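Local atomic coordinates of MgGH51 (Meripilus giganteus, PDB entry 6ZPV), a protein that probably hydrolyses alpha-L-arabinofuranosyl linkages, releasing arabinofuranose from arabinose-containing glycans, as a fungal alpha-L-arabinofuranosidase of glycoside hydrolase family GH51. Residues A[579-584]-A[595-600]; A[116-121]-A[147-152]; A[318-323]-A[341-346]. All blocks are in the same frame, centred on the assembly; numbering follows the deposited sequence. Where two conformers were deposited one is given.

Contact 1. Residues A[579-584]-A[595-600]; sequences QVLTGP and QAIVPK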
ATOM      1  N   GLN A 579     -18.481  18.780  -8.699  1.00 12.06           N
ATOM      2  CA  GLN A 579     -18.361  17.373  -8.245  1.00 11.95           C
ATOM      3  C   GLN A 579     -18.700  17.373  -6.773  1.00 11.49           C
ATOM      4  O   GLN A 579     -18.098  18.133  -6.034  1.00 13.37           O
ATOM      5  CB  GLN A 579     -16.917  16.870  -8.475  1.00 12.80           C
ATOM      6  CG  GLN A 579     -16.470  16.972  -9.918  1.00 14.56           C
ATOM      7  CD  GLN A 579     -14.992  16.717 -10.098  1.00 13.99           C
ATOM      8  OE1 GLN A 579     -14.149  17.683 -10.314  1.00 18.67           O
ATOM      9  NE2 GLN A 579     -14.674  15.491 -10.062  1.00 14.48           N
ATOM     10  N   VAL A 580     -19.631  16.505  -6.366  1.00 11.86           N
ATOM     11  CA  VAL A 580     -20.128  16.500  -4.968  0.70 13.11           C
ATOM     12  C   VAL A 580     -20.123  15.075  -4.431  1.00 12.17           C
ATOM     13  O   VAL A 580     -20.704  14.178  -5.068  1.00 13.87           O
ATOM     14  CB  VAL A 580     -21.586  17.011  -4.891  0.70 13.80           C
ATOM     15  CG1 VAL A 580     -22.101  17.109  -3.471  0.70 16.47           C
ATOM     16  CG2 VAL A 580     -21.773  18.327  -5.578  0.70 14.98           C
ATOM     17  N   LEU A 581     -19.546  14.906  -3.269  1.00 11.52           N
ATOM     18  CA  LEU A 581     -19.584  13.688  -2.465  1.00 11.67           C
ATOM     19  C   LEU A 581     -20.388  13.981  -1.190  1.00 11.89           C
ATOM     20  O   LEU A 581     -19.954  14.849  -0.402  1.00 12.60           O
ATOM     21  CB  LEU A 581     -18.165  13.268  -2.119  1.00 12.98           C
ATOM     22  CG  LEU A 581     -18.033  11.986  -1.292  1.00 15.26           C
ATOM     23  CD1 LEU A 581     -18.262  10.759  -2.168  1.00 16.89           C
ATOM     24  CD2 LEU A 581     -16.629  11.946  -0.670  1.00 18.61           C
ATOM     25  N   THR A 582     -21.501  13.324  -1.001  1.00 12.15           N
ATOM     26  CA  THR A 582     -22.344  13.593   0.178  1.00 12.94           C
ATOM     27  C   THR A 582     -23.234  12.377   0.437  1.00 13.96           C
ATOM     28  O   THR A 582     -23.187  11.402  -0.324  1.00 17.28           O
ATOM     29  CB  THR A 582     -23.163  14.882   0.017  1.00 13.96           C
ATOM     30  OG1 THR A 582     -23.780  15.254   1.245  1.00 14.73           O
ATOM     31  CG2 THR A 582     -24.227  14.791  -1.022  1.00 13.96           C
ATOM     32  N   GLY A 583     -23.920  12.377   1.532  1.00 14.17           N
ATOM     33  CA  GLY A 583     -24.844  11.328   1.922  1.00 15.38           C
ATOM     34  C   GLY A 583     -25.075  11.417   3.420  1.00 14.83           C
ATOM     35  O   GLY A 583     -24.607  12.343   4.088  1.00 15.17           O
ATOM     36  N   PRO A 584     -25.770  10.414   3.982  1.00 14.79           N
ATOM     37  CA  PRO A 584     -25.993  10.396   5.421  1.00 15.75           C
ATOM     38  C   PRO A 584     -24.660  10.408   6.153  1.00 13.62           C
ATOM     39  O   PRO A 584     -23.701   9.741   5.741  1.00 15.00           O
ATOM     40  CB  PRO A 584     -26.772   9.066   5.632  1.00 17.48           C
ATOM     41  CG  PRO A 584     -27.443   8.800   4.298  1.00 17.62           C
ATOM     42  CD  PRO A 584     -26.434   9.310   3.267  1.00 16.34           C
ATOM     43  N   GLN A 595     -21.027   0.700  -3.563  1.00 17.73           N
ATOM     44  CA  GLN A 595     -21.235   1.974  -4.255  1.00 19.40           C
ATOM     45  C   GLN A 595     -22.390   2.748  -3.625  1.00 17.78           C
ATOM     46  O   GLN A 595     -23.095   3.536  -4.294  1.00 20.43           O
ATOM     47  CB  GLN A 595     -21.346   1.771  -5.758  1.00 22.70           C
ATOM     48  CG  GLN A 595     -20.088   1.195  -6.384  1.00 25.48           C
ATOM     49  CD  GLN A 595     -20.229   1.140  -7.864  1.00 35.42           C
ATOM     50  OE1 GLN A 595     -21.130   0.484  -8.379  1.00 43.88           O
ATOM     51  NE2 GLN A 595     -19.356   1.830  -8.562  1.00 45.57           N
ATOM     52  N   ALA A 596     -22.569   2.602  -2.332  1.00 16.54           N
ATOM     53  CA  ALA A 596     -23.599   3.369  -1.630  1.00 17.59           C
ATOM     54  C   ALA A 596     -23.363   4.870  -1.788  1.00 16.89           C
ATOM     55  O   ALA A 596     -24.328   5.648  -1.971  1.00 18.91           O
ATOM     56  CB  ALA A 596     -23.613   3.017  -0.156  1.00 17.95           C
ATOM     57  N   ILE A 597     -22.131   5.324  -1.681  1.00 15.18           N
ATOM     58  CA  ILE A 597     -21.725   6.752  -1.688  1.00 15.10           C
ATOM     59  C   ILE A 597     -20.677   6.980  -2.757  1.00 15.64           C
ATOM     60  O   ILE A 597     -19.521   6.544  -2.572  1.00 16.70           O
ATOM     61  CB  ILE A 597     -21.213   7.216  -0.324  1.00 15.05           C
ATOM     62  CG1 ILE A 597     -22.170   6.936   0.837  1.00 15.18           C
ATOM     63  CG2 ILE A 597     -20.824   8.676  -0.364  1.00 16.86           C
ATOM     64  CD1 ILE A 597     -23.475   7.639   0.747  1.00 17.10           C
ATOM     65  N   VAL A 598     -21.077   7.622  -3.855  1.00 14.86           N
ATOM     66  CA  VAL A 598     -20.172   7.950  -4.963  1.00 15.68           C
ATOM     67  C   VAL A 598     -20.389   9.391  -5.368  1.00 15.27           C
ATOM     68  O   VAL A 598     -21.469   9.961  -5.186  1.00 15.83           O
ATOM     69  CB  VAL A 598     -20.377   6.981  -6.128  1.00 18.50           C
ATOM     70  CG1 VAL A 598     -20.077   5.542  -5.686  1.00 18.79           C
ATOM     71  CG2 VAL A 598     -21.758   7.141  -6.724  1.00 20.40           C
ATOM     72  N   PRO A 599     -19.356  10.037  -5.912  1.00 14.65           N
ATOM     73  CA  PRO A 599     -19.491  11.438  -6.282  1.00 15.30           C
ATOM     74  C   PRO A 599     -20.444  11.596  -7.480  1.00 15.27           C
ATOM     75  O   PRO A 599     -20.542  10.695  -8.326  1.00 18.21           O
ATOM     76  CB  PRO A 599     -18.065  11.865  -6.631  1.00 17.57           C
ATOM     77  CG  PRO A 599     -17.228  10.769  -6.521  1.00 23.34           C
ATOM     78  CD  PRO A 599     -17.993   9.539  -6.070  1.00 15.34           C
ATOM     79  N   LYS A 600     -21.051  12.753  -7.578  1.00 13.89           N
ATOM     80  CA  LYS A 600     -21.884  13.158  -8.712  1.00 14.58           C
ATOM     81  C   LYS A 600     -21.265  14.373  -9.357  1.00 14.93           C
ATOM     82  O   LYS A 600     -20.893  15.333  -8.674  1.00 14.24           O
ATOM     83  CB  LYS A 600     -23.310  13.449  -8.231  1.00 18.39           C
ATOM     84  CG  LYS A 600     -23.950  12.312  -7.409  1.00 30.18           C
ATOM     85  CD  LYS A 600     -23.988  10.880  -7.892  1.00 44.15           C
ATOM     86  CE  LYS A 600     -24.585   9.864  -6.916  1.00 47.63           C
ATOM     87  NZ  LYS A 600     -25.057   8.679  -7.697  1.00 57.32           N
TER
HETATM   88  O   HOH W   1     -22.377  11.806  -3.391  1.00 21.47           O
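Leu581 and Ile597 meet through methyl groups, Leu581 CD1 lying 3.8 Å from Ile597 CG2. The two side chains cross at about a right angle. In Ile597 the CG2 branch is anti to the backbone N, beside the carbonyl carbon, and its CG1 branch sits beside the backbone N (chi1 -53°). This spread lets one residue cover several partners. Ile597 CG2 also comes within 3.6 Å of Thr582 O. The other branch ends in Ile597 CD1, which packs 4.1 Å from Gly583 CA and next to the CD carbon of the Pro584 ring. A CB on Gly583 would run into that methyl. Leu581 CD1 also rests against Pro599 CD. Phe510 of helix 507-517 touches both Leu581 and Pro599. The backbones pair antiparallel at the edge of the sheet of the C-terminal domain, where the outermost strand 600-605 begins beside strand 575-582. Val580 and Lys600 form a hydrogen-bonded pair: Val580 N to Lys600 O and Lys600 N to Val580 O are each 2.9 Å. Pro599 has no N-H to give, but its CA makes a CA-H...O contact of 3.2 Å with Val580 O. Further along, a water replaces direct pairing. The water accepts from Thr582 N and donates to Val598 O, its oxygen 2.7 Å from Val598 O. Replacing Ile597 by an alanine removes both CG2 and CD1, which is likely to open a gap beside Leu581 CD1 and leave Gly583 and Pro584 without their apolar neighbour. Thr582 OG1 bonds to Phe617 O.

Contact 2. Residues A[116-121]-A[147-152]; sequences LFFRFP and TQIRGT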
ATOM      1  N   LEU A 116       6.088 -24.318  -9.694  1.00 10.76           N
ATOM      2  CA  LEU A 116       6.480 -25.010  -8.474  1.00 11.55           C
ATOM      3  C   LEU A 116       7.842 -25.647  -8.689  1.00 11.00           C
ATOM      4  O   LEU A 116       8.272 -25.810  -9.838  1.00 12.33           O
ATOM      5  CB  LEU A 116       5.439 -26.025  -8.029  1.00 12.36           C
ATOM      6  CG  LEU A 116       5.101 -27.158  -9.005  1.00 11.96           C
ATOM      7  CD1 LEU A 116       6.158 -28.266  -9.019  1.00 12.92           C
ATOM      8  CD2 LEU A 116       3.764 -27.768  -8.678  1.00 14.58           C
ATOM      9  N   PHE A 117       8.488 -26.042  -7.612  1.00 11.61           N
ATOM     10  CA  PHE A 117       9.675 -26.899  -7.636  1.00 11.71           C
ATOM     11  C   PHE A 117       9.311 -28.217  -7.011  1.00 11.84           C
ATOM     12  O   PHE A 117       8.600 -28.249  -5.977  1.00 11.98           O
ATOM     13  CB  PHE A 117      10.839 -26.222  -6.931  1.00 11.87           C
ATOM     14  CG  PHE A 117      11.480 -25.077  -7.659  1.00 12.52           C
ATOM     15  CD1 PHE A 117      10.853 -23.830  -7.689  1.00 13.31           C
ATOM     16  CD2 PHE A 117      12.680 -25.213  -8.314  1.00 13.62           C
ATOM     17  CE1 PHE A 117      11.429 -22.752  -8.356  1.00 13.90           C
ATOM     18  CE2 PHE A 117      13.238 -24.158  -8.990  1.00 14.48           C
ATOM     19  CZ  PHE A 117      12.609 -22.937  -9.012  1.00 14.70           C
ATOM     20  N   PHE A 118       9.902 -29.299  -7.514  1.00 12.53           N
ATOM     21  CA  PHE A 118       9.716 -30.613  -6.906  1.00 12.28           C
ATOM     22  C   PHE A 118      10.989 -31.441  -6.993  1.00 12.90           C
ATOM     23  O   PHE A 118      11.832 -31.206  -7.869  1.00 13.34           O
ATOM     24  CB  PHE A 118       8.556 -31.418  -7.527  1.00 12.82           C
ATOM     25  CG  PHE A 118       8.859 -32.058  -8.863  1.00 12.97           C
ATOM     26  CD1 PHE A 118       8.902 -31.331 -10.056  1.00 13.66           C
ATOM     27  CD2 PHE A 118       9.236 -33.393  -8.927  1.00 13.69           C
ATOM     28  CE1 PHE A 118       9.276 -31.911 -11.246  1.00 12.97           C
ATOM     29  CE2 PHE A 118       9.619 -33.985 -10.119  1.00 14.85           C
ATOM     30  CZ  PHE A 118       9.642 -33.236 -11.288  1.00 14.33           C
ATOM     31  N   ARG A 119      11.092 -32.446  -6.161  1.00 12.97           N
ATOM     32  CA  ARG A 119      12.034 -33.576  -6.342  1.00 14.30           C
ATOM     33  C   ARG A 119      11.465 -34.793  -5.687  1.00 14.50           C
ATOM     34  O   ARG A 119      10.727 -34.673  -4.712  1.00 14.60           O
ATOM     35  CB  ARG A 119      13.427 -33.251  -5.788  1.00 14.84           C
ATOM     36  CG  ARG A 119      13.529 -33.177  -4.272  1.00 17.30           C
ATOM     37  CD  ARG A 119      14.910 -32.820  -3.704  1.00 19.03           C
ATOM     38  NE  ARG A 119      14.866 -32.653  -2.157  1.00 26.02           N
ATOM     39  CZ  ARG A 119      15.239 -33.627  -1.400  1.00 21.09           C
ATOM     40  NH1 ARG A 119      15.718 -34.732  -1.994  1.00 27.40           N
ATOM     41  NH2 ARG A 119      15.310 -33.580  -0.137  1.00 20.35           N
ATOM     42  N   PHE A 120      11.868 -35.971  -6.171  1.00 14.34           N
ATOM     43  CA  PHE A 120      11.573 -37.222  -5.450  1.00 14.59           C
ATOM     44  C   PHE A 120      12.735 -37.421  -4.491  1.00 14.75           C
ATOM     45  O   PHE A 120      13.888 -37.570  -4.948  1.00 15.73           O
ATOM     46  CB  PHE A 120      11.476 -38.407  -6.431  1.00 15.17           C
ATOM     47  CG  PHE A 120      10.187 -38.445  -7.200  1.00 14.07           C
ATOM     48  CD1 PHE A 120       9.977 -37.606  -8.270  1.00 14.71           C
ATOM     49  CD2 PHE A 120       9.185 -39.339  -6.826  1.00 14.10           C
ATOM     50  CE1 PHE A 120       8.766 -37.634  -8.956  1.00 14.79           C
ATOM     51  CE2 PHE A 120       7.989 -39.389  -7.517  1.00 15.23           C
ATOM     52  CZ  PHE A 120       7.767 -38.522  -8.569  1.00 14.45           C
ATOM     53  N   PRO A 121      12.514 -37.422  -3.177  1.00 15.10           N
ATOM     54  CA  PRO A 121      13.626 -37.593  -2.234  1.00 16.70           C
ATOM     55  C   PRO A 121      14.308 -38.970  -2.308  1.00 18.12           C
ATOM     56  O   PRO A 121      15.487 -39.084  -2.008  1.00 20.48           O
ATOM     57  CB  PRO A 121      13.003 -37.342  -0.848  1.00 18.85           C
ATOM     58  CG  PRO A 121      11.491 -37.496  -1.059  1.00 21.71           C
ATOM     59  CD  PRO A 121      11.255 -37.098  -2.478  1.00 15.45           C
ATOM     60  N   THR A 147       2.113 -31.920 -17.044  1.00 15.36           N
ATOM     61  CA  THR A 147       3.383 -32.298 -17.651  1.00 15.73           C
ATOM     62  C   THR A 147       3.825 -33.663 -17.126  1.00 14.57           C
ATOM     63  O   THR A 147       3.507 -34.009 -15.973  1.00 15.16           O
ATOM     64  CB  THR A 147       4.415 -31.220 -17.370  1.00 17.75           C
ATOM     65  OG1 THR A 147       5.527 -31.450 -18.227  1.00 22.79           O
ATOM     66  CG2 THR A 147       4.844 -31.153 -15.937  1.00 20.18           C
ATOM     67  N   GLN A 148       4.519 -34.434 -17.928  1.00 16.36           N
ATOM     68  CA  GLN A 148       4.965 -35.781 -17.501  1.00 17.00           C
ATOM     69  C   GLN A 148       6.174 -35.641 -16.572  1.00 15.98           C
ATOM     70  O   GLN A 148       7.118 -34.892 -16.891  1.00 20.90           O
ATOM     71  CB  GLN A 148       5.315 -36.592 -18.762  1.00 19.29           C
ATOM     72  CG  GLN A 148       4.071 -37.134 -19.483  1.00 24.42           C
ATOM     73  CD  GLN A 148       3.415 -38.259 -18.728  1.00 22.19           C
ATOM     74  OE1 GLN A 148       4.104 -39.076 -18.130  1.00 22.09           O
ATOM     75  NE2 GLN A 148       2.073 -38.373 -18.796  1.00 27.82           N
ATOM     76  N   ILE A 149       6.164 -36.328 -15.437  1.00 14.80           N
ATOM     77  CA  ILE A 149       7.309 -36.403 -14.534  1.00 15.49           C
ATOM     78  C   ILE A 149       7.680 -37.861 -14.277  1.00 14.43           C
ATOM     79  O   ILE A 149       6.890 -38.789 -14.523  1.00 15.89           O
ATOM     80  CB  ILE A 149       7.081 -35.641 -13.218  1.00 14.53           C
ATOM     81  CG1 ILE A 149       6.033 -36.308 -12.313  1.00 15.53           C
ATOM     82  CG2 ILE A 149       6.693 -34.185 -13.512  1.00 16.86           C
ATOM     83  CD1 ILE A 149       5.886 -35.713 -10.934  1.00 17.48           C
ATOM     84  N   ARG A 150       8.860 -38.039 -13.737  1.00 15.02           N
ATOM     85  CA  ARG A 150       9.440 -39.351 -13.483  1.00 15.79           C
ATOM     86  C   ARG A 150      10.021 -39.369 -12.084  1.00 15.01           C
ATOM     87  O   ARG A 150      10.683 -38.419 -11.633  1.00 15.41           O
ATOM     88  CB  ARG A 150      10.542 -39.731 -14.473  1.00 17.14           C
ATOM     89  CG  ARG A 150      10.098 -39.772 -15.913  1.00 18.14           C
ATOM     90  CD  ARG A 150       9.210 -40.911 -16.267  1.00 21.33           C
ATOM     91  NE  ARG A 150       8.733 -40.927 -17.646  1.00 24.71           N
ATOM     92  CZ  ARG A 150       7.566 -40.412 -18.094  1.00 25.14           C
ATOM     93  NH1 ARG A 150       6.745 -39.685 -17.315  1.00 21.11           N
ATOM     94  NH2 ARG A 150       7.266 -40.554 -19.361  1.00 29.61           N
ATOM     95  N   GLY A 151       9.851 -40.506 -11.390  1.00 15.29           N
ATOM     96  CA  GLY A 151      10.407 -40.743 -10.059  1.00 15.46           C
ATOM     97  C   GLY A 151      11.923 -40.778 -10.015  1.00 16.21           C
ATOM     98  O   GLY A 151      12.477 -40.726  -8.898  1.00 16.47           O
ATOM     99  N   THR A 152      12.578 -40.826 -11.162  1.00 16.09           N
ATOM    100  CA  THR A 152      14.061 -40.730 -11.216  1.00 17.08           C
ATOM    101  C   THR A 152      14.519 -39.274 -11.105  1.00 16.21           C
ATOM    102  O   THR A 152      15.739 -39.043 -11.035  1.00 17.66           O
ATOM    103  CB  THR A 152      14.565 -41.413 -12.479  1.00 18.43           C
ATOM    104  OG1 THR A 152      13.813 -40.943 -13.595  1.00 19.12           O
ATOM    105  CG2 THR A 152      14.438 -42.941 -12.386  1.00 19.12           C
TER
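The ring of Phe120 carries Gly151 on one face. Gly151 CA stands 3.4 Å from the ring centroid of Phe120 and only 3° off the ring normal, a CH-pi contact over the centre of the ring. At the edge of the same ring, near its plane, lies the Ile149 CD1 methyl, 4.0 Å from Phe120 CE1. The carbonyl oxygen of Arg150 approaches obliquely, with Arg150 O 3.4 Å from Phe120 CE1. The second ring, Phe118, takes the other branch of the same isoleucine. Ile149 CG2 is 3.8 Å from Phe118 CZ and meets the ring obliquely. The two side chains run alongside one another, pointing opposite ways. Ile149 CG1 stands between its backbone N and carbonyl carbon (chi1 69°), which sends CD1 to Phe120 while CG2 stays with Phe118. Arg150 turns its side chain from the rings and folds back along its own strand. Arg150 NH1 gives a 2.8 Å bond to Gln148 OE1, on a lone pair in the carbonyl plane. Arg150 NH1 also bonds Ile149 O at 2.9 Å, but from above that carbonyl plane. Both acceptors lie near the plane of the guanidinium, so the two bonds probably limit its rotation. Two five-stranded antiparallel sheets face each other here as a beta-sandwich. Strand 112-119 belongs to one and strand 141-150 is an outermost strand of the other. Leu130 of strand 127-136 flanks Ile149, while Ile190 of strand 189-198 flanks Phe120. No hydrogen bond passes between the two segments. Their cohesion therefore rests on dispersion and CH-pi contacts among buried groups, while the Gln148 amide and Ile149 O hold the Arg150 guanidinium along their own strand.

Contact 3. Residues A[318-323]-A[341-346]; sequences FVIGDP and FTLRFV. With SO4 (sulfate ion), chain R.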
ATOM      1  N   PHE A 318      21.013   1.135  -4.543  1.00 11.17           N
ATOM      2  CA  PHE A 318      20.201   0.280  -5.404  1.00 11.27           C
ATOM      3  C   PHE A 318      19.253   1.172  -6.223  1.00 11.55           C
ATOM      4  O   PHE A 318      19.017   0.896  -7.421  1.00 12.20           O
ATOM      5  CB  PHE A 318      19.418  -0.763  -4.606  1.00 11.53           C
ATOM      6  CG  PHE A 318      18.617  -1.680  -5.496  1.00 11.27           C
ATOM      7  CD1 PHE A 318      19.217  -2.756  -6.116  1.00 11.67           C
ATOM      8  CD2 PHE A 318      17.266  -1.439  -5.770  1.00 12.13           C
ATOM      9  CE1 PHE A 318      18.521  -3.615  -6.931  1.00 11.47           C
ATOM     10  CE2 PHE A 318      16.550  -2.317  -6.585  1.00 12.44           C
ATOM     11  CZ  PHE A 318      17.186  -3.396  -7.165  1.00 12.01           C
ATOM     12  N   VAL A 319      18.629   2.159  -5.605  1.00 10.97           N
ATOM     13  CA  VAL A 319      17.620   3.028  -6.246  1.00 11.50           C
ATOM     14  C   VAL A 319      18.271   3.930  -7.283  1.00 11.82           C
ATOM     15  O   VAL A 319      17.754   4.047  -8.420  1.00 12.63           O
ATOM     16  CB  VAL A 319      16.822   3.817  -5.200  1.00 11.58           C
ATOM     17  CG1 VAL A 319      15.740   4.605  -5.906  1.00 12.29           C
ATOM     18  CG2 VAL A 319      16.226   2.926  -4.122  1.00 11.73           C
ATOM     19  N   ILE A 320      19.361   4.640  -6.900  1.00 12.49           N
ATOM     20  CA  ILE A 320      19.863   5.802  -7.684  1.00 13.36           C
ATOM     21  C   ILE A 320      21.317   5.701  -8.125  1.00 13.88           C
ATOM     22  O   ILE A 320      21.757   6.568  -8.888  1.00 15.65           O
ATOM     23  CB  ILE A 320      19.674   7.122  -6.931  1.00 13.49           C
ATOM     24  CG1 ILE A 320      20.586   7.251  -5.697  1.00 14.85           C
ATOM     25  CG2 ILE A 320      18.230   7.359  -6.601  1.00 14.65           C
ATOM     26  CD1 ILE A 320      20.502   8.604  -5.064  1.00 17.22           C
ATOM     27  N   GLY A 321      22.078   4.745  -7.609  1.00 13.59           N
ATOM     28  CA  GLY A 321      23.536   4.836  -7.839  1.00 13.64           C
ATOM     29  C   GLY A 321      23.909   4.527  -9.269  1.00 14.72           C
ATOM     30  O   GLY A 321      23.198   3.811  -9.972  1.00 15.08           O
ATOM     31  N   ASP A 322      25.071   5.003  -9.659  1.00 15.73           N
ATOM     32  CA  ASP A 322      25.709   4.625 -10.939  1.00 16.68           C
ATOM     33  C   ASP A 322      26.111   3.168 -10.840  1.00 18.09           C
ATOM     34  O   ASP A 322      26.877   2.816  -9.940  1.00 16.82           O
ATOM     35  CB  ASP A 322      26.901   5.534 -11.112  1.00 18.82           C
ATOM     36  CG  ASP A 322      27.739   5.300 -12.357  1.00 24.12           C
ATOM     37  OD1 ASP A 322      27.594   4.259 -13.004  1.00 22.40           O
ATOM     38  OD2 ASP A 322      28.547   6.191 -12.665  1.00 27.95           O
ATOM     39  N   PRO A 323      25.659   2.316 -11.768  1.00 16.66           N
ATOM     40  CA  PRO A 323      26.040   0.900 -11.727  1.00 16.25           C
ATOM     41  C   PRO A 323      27.530   0.609 -11.708  1.00 18.57           C
ATOM     42  O   PRO A 323      27.927  -0.454 -11.199  1.00 19.38           O
ATOM     43  CB  PRO A 323      25.395   0.303 -12.967  1.00 18.59           C
ATOM     44  CG  PRO A 323      24.241   1.230 -13.205  1.00 19.89           C
ATOM     45  CD  PRO A 323      24.757   2.613 -12.887  1.00 18.22           C
ATOM     46  N   PHE A 341      16.340   5.277 -10.707  1.00 13.73           N
ATOM     47  CA  PHE A 341      14.963   5.730 -10.421  1.00 13.60           C
ATOM     48  C   PHE A 341      14.997   7.115  -9.771  1.00 14.87           C
ATOM     49  O   PHE A 341      16.029   7.490  -9.236  1.00 15.97           O
ATOM     50  CB  PHE A 341      14.269   4.712  -9.501  1.00 13.09           C
ATOM     51  CG  PHE A 341      13.932   3.387 -10.140  1.00 13.12           C
ATOM     52  CD1 PHE A 341      12.742   3.198 -10.825  1.00 13.72           C
ATOM     53  CD2 PHE A 341      14.813   2.319 -10.012  1.00 12.83           C
ATOM     54  CE1 PHE A 341      12.409   1.967 -11.358  1.00 13.18           C
ATOM     55  CE2 PHE A 341      14.465   1.080 -10.527  1.00 13.09           C
ATOM     56  CZ  PHE A 341      13.281   0.932 -11.207  1.00 13.86           C
ATOM     57  N   THR A 342      13.869   7.797  -9.781  1.00 15.69           N
ATOM     58  CA  THR A 342      13.706   9.052  -9.053  1.00 15.51           C
ATOM     59  C   THR A 342      13.792   8.767  -7.531  1.00 13.43           C
ATOM     60  O   THR A 342      13.107   7.828  -7.065  1.00 14.34           O
ATOM     61  CB  THR A 342      12.327   9.686  -9.345  1.00 17.64           C
ATOM     62  OG1 THR A 342      12.275   9.951 -10.739  1.00 22.86           O
ATOM     63  CG2 THR A 342      12.083  10.929  -8.531  1.00 17.23           C
ATOM     64  N   LEU A 343      14.528   9.600  -6.791  1.00 12.60           N
ATOM     65  CA  LEU A 343      14.464   9.538  -5.300  1.00 12.59           C
ATOM     66  C   LEU A 343      14.913  10.893  -4.758  1.00 12.23           C
ATOM     67  O   LEU A 343      16.082  11.236  -4.827  1.00 14.49           O
ATOM     68  CB  LEU A 343      15.349   8.432  -4.735  1.00 13.32           C
ATOM     69  CG  LEU A 343      15.374   8.326  -3.234  1.00 12.55           C
ATOM     70  CD1 LEU A 343      14.050   7.907  -2.637  1.00 13.03           C
ATOM     71  CD2 LEU A 343      16.483   7.374  -2.778  1.00 13.68           C
ATOM     72  N   ARG A 344      13.979  11.656  -4.200  1.00 11.96           N
ATOM     73  CA  ARG A 344      14.248  12.979  -3.656  1.00 12.27           C
ATOM     74  C   ARG A 344      14.143  13.017  -2.142  1.00 11.66           C
ATOM     75  O   ARG A 344      14.613  14.009  -1.548  1.00 12.39           O
ATOM     76  CB  ARG A 344      13.302  14.034  -4.258  1.00 13.37           C
ATOM     77  CG  ARG A 344      13.408  14.150  -5.769  1.00 14.20           C
ATOM     78  CD  ARG A 344      12.811  15.422  -6.282  1.00 15.73           C
ATOM     79  NE  ARG A 344      11.402  15.530  -6.067  1.00 15.26           N
ATOM     80  CZ  ARG A 344      10.651  16.644  -6.059  1.00 16.13           C
ATOM     81  NH1 ARG A 344       9.346  16.575  -5.917  1.00 16.50           N
ATOM     82  NH2 ARG A 344      11.206  17.825  -6.180  1.00 20.23           N
ATOM     83  N   PHE A 345      13.474  12.042  -1.529  1.00 12.05           N
ATOM     84  CA  PHE A 345      13.075  12.099  -0.108  1.00 11.36           C
ATOM     85  C   PHE A 345      13.356  10.720   0.537  1.00 11.26           C
ATOM     86  O   PHE A 345      12.883   9.715   0.022  1.00 11.75           O
ATOM     87  CB  PHE A 345      11.571  12.369  -0.004  1.00 11.69           C
ATOM     88  CG  PHE A 345      11.090  13.646  -0.640  1.00 11.94           C
ATOM     89  CD1 PHE A 345      11.408  14.871  -0.099  1.00 13.74           C
ATOM     90  CD2 PHE A 345      10.419  13.596  -1.830  1.00 12.89           C
ATOM     91  CE1 PHE A 345      10.970  16.032  -0.713  1.00 14.71           C
ATOM     92  CE2 PHE A 345      10.049  14.778  -2.471  1.00 14.14           C
ATOM     93  CZ  PHE A 345      10.301  15.987  -1.905  1.00 14.68           C
ATOM     94  N   VAL A 346      14.028  10.752   1.678  1.00 10.62           N
ATOM     95  CA  VAL A 346      14.280   9.562   2.481  1.00 10.55           C
ATOM     96  C   VAL A 346      13.856   9.848   3.915  1.00 10.98           C
ATOM     97  O   VAL A 346      14.240  10.915   4.473  1.00 11.68           O
ATOM     98  CB  VAL A 346      15.741   9.062   2.407  1.00 11.27           C
ATOM     99  CG1 VAL A 346      16.051   8.060   3.498  1.00 11.29           C
ATOM    100  CG2 VAL A 346      16.027   8.532   1.014  1.00 11.72           C
TER
HETATM  101  S   SO4 R 728       7.915  20.205  -6.117  0.76 18.39           S
HETATM  102  O1  SO4 R 728       7.377  18.870  -5.786  0.75 20.51           O
HETATM  103  O2  SO4 R 728       9.090  20.197  -6.936  0.75 27.22           O
HETATM  104  O3  SO4 R 728       8.269  20.865  -4.802  0.75 25.00           O
HETATM  105  O4  SO4 R 728       6.793  20.956  -6.660  0.75 21.98           O
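Phe341 N gives a hydrogen bond of 3.0 Å to Val319 O, in the last turn of helix 306-320. The N-H...O angle is 165°. The donor is tilted 19° from the carbonyl plane. Val319 O also lies at the edge of the Phe341 ring, near its plane, 3.8 Å from Phe341 CD2. The ring itself leads off to helix 271-281 and stacks on His337. Around this bond the apolar side chains cross at about right angles. Val319 CG1, anti to its backbone N (chi1 -176°), packs 3.9 Å from Phe341 CB and also touches Leu343 CB. Ile320 uses its CG2 methyl, 3.6 Å from Leu343 CB and close to Phe341 O. The CB of Arg344 is directed away from the 318-323 segment, and the guanidinium meets a sulfate edge-on. Arg344 NH1 bonds sulfate O1 at 3.0 Å, and Arg344 NH2 makes a longer bond to sulfate O2. Phe345 CZ lies over one face of the guanidinium, toward its rim. Glu284 forms a salt bridge with Arg344 NE, and Ser15 also holds the sulfate, which probably came from the crystallisation liquor. Helix 306-320 follows strand 284-289, and the 341-346 segment leads into the neighbouring parallel strand 345-348. The contact thus closes a beta-alpha-beta crossover of the kind that builds the (beta/alpha)8 barrel of GH51 enzymes.

The three contacts lie in separate parts of the chain and do not touch. Contact 1 is a surface contact at a sheet edge of the C-terminal domain. Contacts 2 and 3 are buried, the first between the sheets of the sandwich, the second between a barrel helix and the approach to a barrel strand. Contacts 1 and 2 sit on opposite sides of the chain's centre, their centres 55 Å apart. The chemistry follows the place. Contact 1 joins strand pairing to methyl packing. Contact 2 has no hydrogen bond across it and relies on aromatic rings. Contact 3 combines a single backbone bond with aliphatic packing.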